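Local structure of Alpha/beta hydrolase fold protein (Ochrobactrum, 4G9E) at residues 34-39 with 56-61. The protein hydrolyses N-acyl homoserine lactones, bacterial quorum-sensing signals, as an AHL-lactonase of the alpha/beta-hydrolase fold. Sequence-based numbering, arbitrary orientation. Where two conformers were deposited one is given.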
ATOM      1  N   SER A  34       8.754   1.662   4.916  1.00  9.68           N
ATOM      2  CA  SER A  34       9.346   1.323   6.212  1.00  9.90           C
ATOM      3  C   SER A  34       8.373   0.643   7.165  1.00  9.76           C
ATOM      4  O   SER A  34       8.614   0.596   8.371  1.00 11.49           O
ATOM      5  CB  SER A  34       9.997   2.552   6.873  1.00 10.26           C
ATOM      6  OG  SER A  34      10.987   3.118   6.016  1.00 11.20           O
ATOM      7  N   SER A  35       7.285   0.106   6.619  1.00  9.47           N
ATOM      8  CA  SER A  35       6.296  -0.576   7.440  1.00  9.80           C
ATOM      9  C   SER A  35       6.401  -2.086   7.239  1.00  9.21           C
ATOM     10  O   SER A  35       7.460  -2.605   6.880  1.00  9.75           O
ATOM     11  CB  SER A  35       4.887  -0.060   7.133  1.00 10.31           C
ATOM     12  OG  SER A  35       3.956  -0.503   8.101  1.00 11.20           O
ATOM     13  N   SER A  36       5.292  -2.775   7.482  0.60  9.30           N
ATOM     14  CA  SER A  36       5.217  -4.228   7.426  0.60  9.67           C
ATOM     15  C   SER A  36       3.753  -4.619   7.261  0.60  9.36           C
ATOM     16  O   SER A  36       2.866  -3.855   7.640  0.60  9.11           O
ATOM     17  CB  SER A  36       5.745  -4.817   8.735  0.60 10.14           C
ATOM     18  OG  SER A  36       5.394  -6.182   8.883  0.60 10.81           O
ATOM     19  N   GLY A  37       3.492  -5.799   6.700  1.00  9.60           N
ATOM     20  CA  GLY A  37       2.135  -6.324   6.655  1.00  9.36           C
ATOM     21  C   GLY A  37       1.508  -6.492   8.033  1.00  9.48           C
ATOM     22  O   GLY A  37       0.283  -6.549   8.162  1.00  9.41           O
ATOM     23  N   ALA A  38       2.335  -6.575   9.072  1.00 10.16           N
ATOM     24  CA  ALA A  38       1.840  -6.672  10.447  1.00 11.06           C
ATOM     25  C   ALA A  38       0.980  -5.465  10.829  1.00 10.43           C
ATOM     26  O   ALA A  38       0.143  -5.552  11.729  1.00 10.63           O
ATOM     27  CB  ALA A  38       3.007  -6.827  11.411  1.00 12.67           C
ATOM     28  N   ILE A  39       1.174  -4.346  10.131  1.00  9.62           N
ATOM     29  CA  ILE A  39       0.426  -3.116  10.403  1.00  9.41           C
ATOM     30  C   ILE A  39      -1.070  -3.304  10.146  1.00  8.99           C
ATOM     31  O   ILE A  39      -1.900  -2.553  10.657  1.00  9.71           O
ATOM     32  CB  ILE A  39       0.978  -1.923   9.556  1.00  9.98           C
ATOM     33  CG1 ILE A  39       0.648  -0.571  10.201  1.00 10.93           C
ATOM     34  CG2 ILE A  39       0.472  -1.975   8.124  1.00 10.16           C
ATOM     35  CD1 ILE A  39       1.402  -0.289  11.479  1.00 12.26           C
ATOM     36  N   ALA A  56      -1.175 -10.348   3.562  1.00  8.24           N
ATOM     37  CA  ALA A  56      -0.403  -9.161   3.940  1.00  8.82           C
ATOM     38  C   ALA A  56       1.077  -9.503   4.010  1.00  9.08           C
ATOM     39  O   ALA A  56       1.576  -9.896   5.064  1.00 10.53           O
ATOM     40  CB  ALA A  56      -0.883  -8.608   5.281  1.00  9.67           C
ATOM     41  N   PRO A  57       1.780  -9.384   2.874  1.00  8.58           N
ATOM     42  CA  PRO A  57       3.208  -9.714   2.849  1.00  9.66           C
ATOM     43  C   PRO A  57       4.068  -8.575   3.361  1.00  9.57           C
ATOM     44  O   PRO A  57       3.592  -7.474   3.605  1.00 10.97           O
ATOM     45  CB  PRO A  57       3.508  -9.923   1.359  1.00 10.97           C
ATOM     46  CG  PRO A  57       2.211  -9.851   0.643  1.00 12.66           C
ATOM     47  CD  PRO A  57       1.257  -9.099   1.530  1.00  9.40           C
ATOM     48  N   ASP A  58       5.351  -8.860   3.520  1.00  8.88           N
ATOM     49  CA  ASP A  58       6.342  -7.827   3.768  1.00  9.04           C
ATOM     50  C   ASP A  58       7.160  -7.623   2.499  1.00  8.86           C
ATOM     51  O   ASP A  58       7.675  -8.579   1.917  1.00  9.33           O
ATOM     52  CB  ASP A  58       7.266  -8.223   4.916  1.00 10.08           C
ATOM     53  CG  ASP A  58       6.549  -8.267   6.256  1.00 11.81           C
ATOM     54  OD1 ASP A  58       5.513  -7.593   6.391  1.00 14.62           O
ATOM     55  OD2 ASP A  58       7.019  -8.966   7.177  1.00 11.05           O
ATOM     56  N   LEU A  59       7.261  -6.377   2.054  1.00  8.27           N
ATOM     57  CA  LEU A  59       8.118  -6.068   0.920  1.00  8.47           C
ATOM     58  C   LEU A  59       9.562  -6.460   1.208  1.00  8.66           C
ATOM     59  O   LEU A  59       9.995  -6.445   2.363  1.00  8.76           O
ATOM     60  CB  LEU A  59       8.079  -4.578   0.596  1.00  8.67           C
ATOM     61  CG  LEU A  59       6.735  -3.979   0.185  1.00  8.17           C
ATOM     62  CD1 LEU A  59       6.854  -2.476   0.037  1.00  9.04           C
ATOM     63  CD2 LEU A  59       6.211  -4.626  -1.098  1.00  8.45           C
ATOM     64  N   PRO A  60      10.325  -6.792   0.159  1.00  8.42           N
ATOM     65  CA  PRO A  60      11.772  -6.948   0.339  1.00  9.66           C
ATOM     66  C   PRO A  60      12.321  -5.759   1.123  1.00  9.30           C
ATOM     67  O   PRO A  60      11.901  -4.624   0.894  1.00  9.73           O
ATOM     68  CB  PRO A  60      12.296  -6.952  -1.099  1.00 10.29           C
ATOM     69  CG  PRO A  60      11.171  -7.575  -1.874  1.00 11.48           C
ATOM     70  CD  PRO A  60       9.915  -7.016  -1.240  1.00  9.92           C
ATOM     71  N   GLY A  61      13.254  -6.021   2.035  1.00  9.75           N
ATOM     72  CA  GLY A  61      13.860  -4.977   2.843  1.00 10.21           C
ATOM     73  C   GLY A  61      13.024  -4.495   4.015  1.00  9.91           C
ATOM     74  O   GLY A  61      13.447  -3.592   4.730  1.00 10.91           O
TER
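G37 and A56 bring their backbones together, with CA atoms 4.7 Å apart, where the loop after strand 24-30 enters a 3-10 segment beside the end of strand 52-57; one residue back and two on, respectively, S36 pairs with D58. A CB on G37 would run into the carbonyl oxygens of A56 and P57, so the missing side chain is what allows this approach. The methyl CB of A56 rests 3.7 Å from G37 O. Beyond it, a single carboxylate oxygen gathers the polar contacts. D58 OD1 accepts G37 N at 2.7 Å, nearly in line with its C-O bond, and S36 OG, in one of two modelled conformers, at 2.9 Å, from above the carboxylate plane. In that conformer a chi1 of 165° sets OG beside the carbonyl carbon, where it also accepts A38 N at 3.1 Å, an ST turn. D58 OD2 is salt-bridged to R18 and takes the backbone N of K64, which fixes the carboxylate's rotation. An alanine in place of D58 is likely to leave G37 N without its acceptor and R18 without this countercharge. The principle illustrated is a buried aspartate tying together two loops that follow neighbouring parallel strands of the alpha/beta-hydrolase sheet.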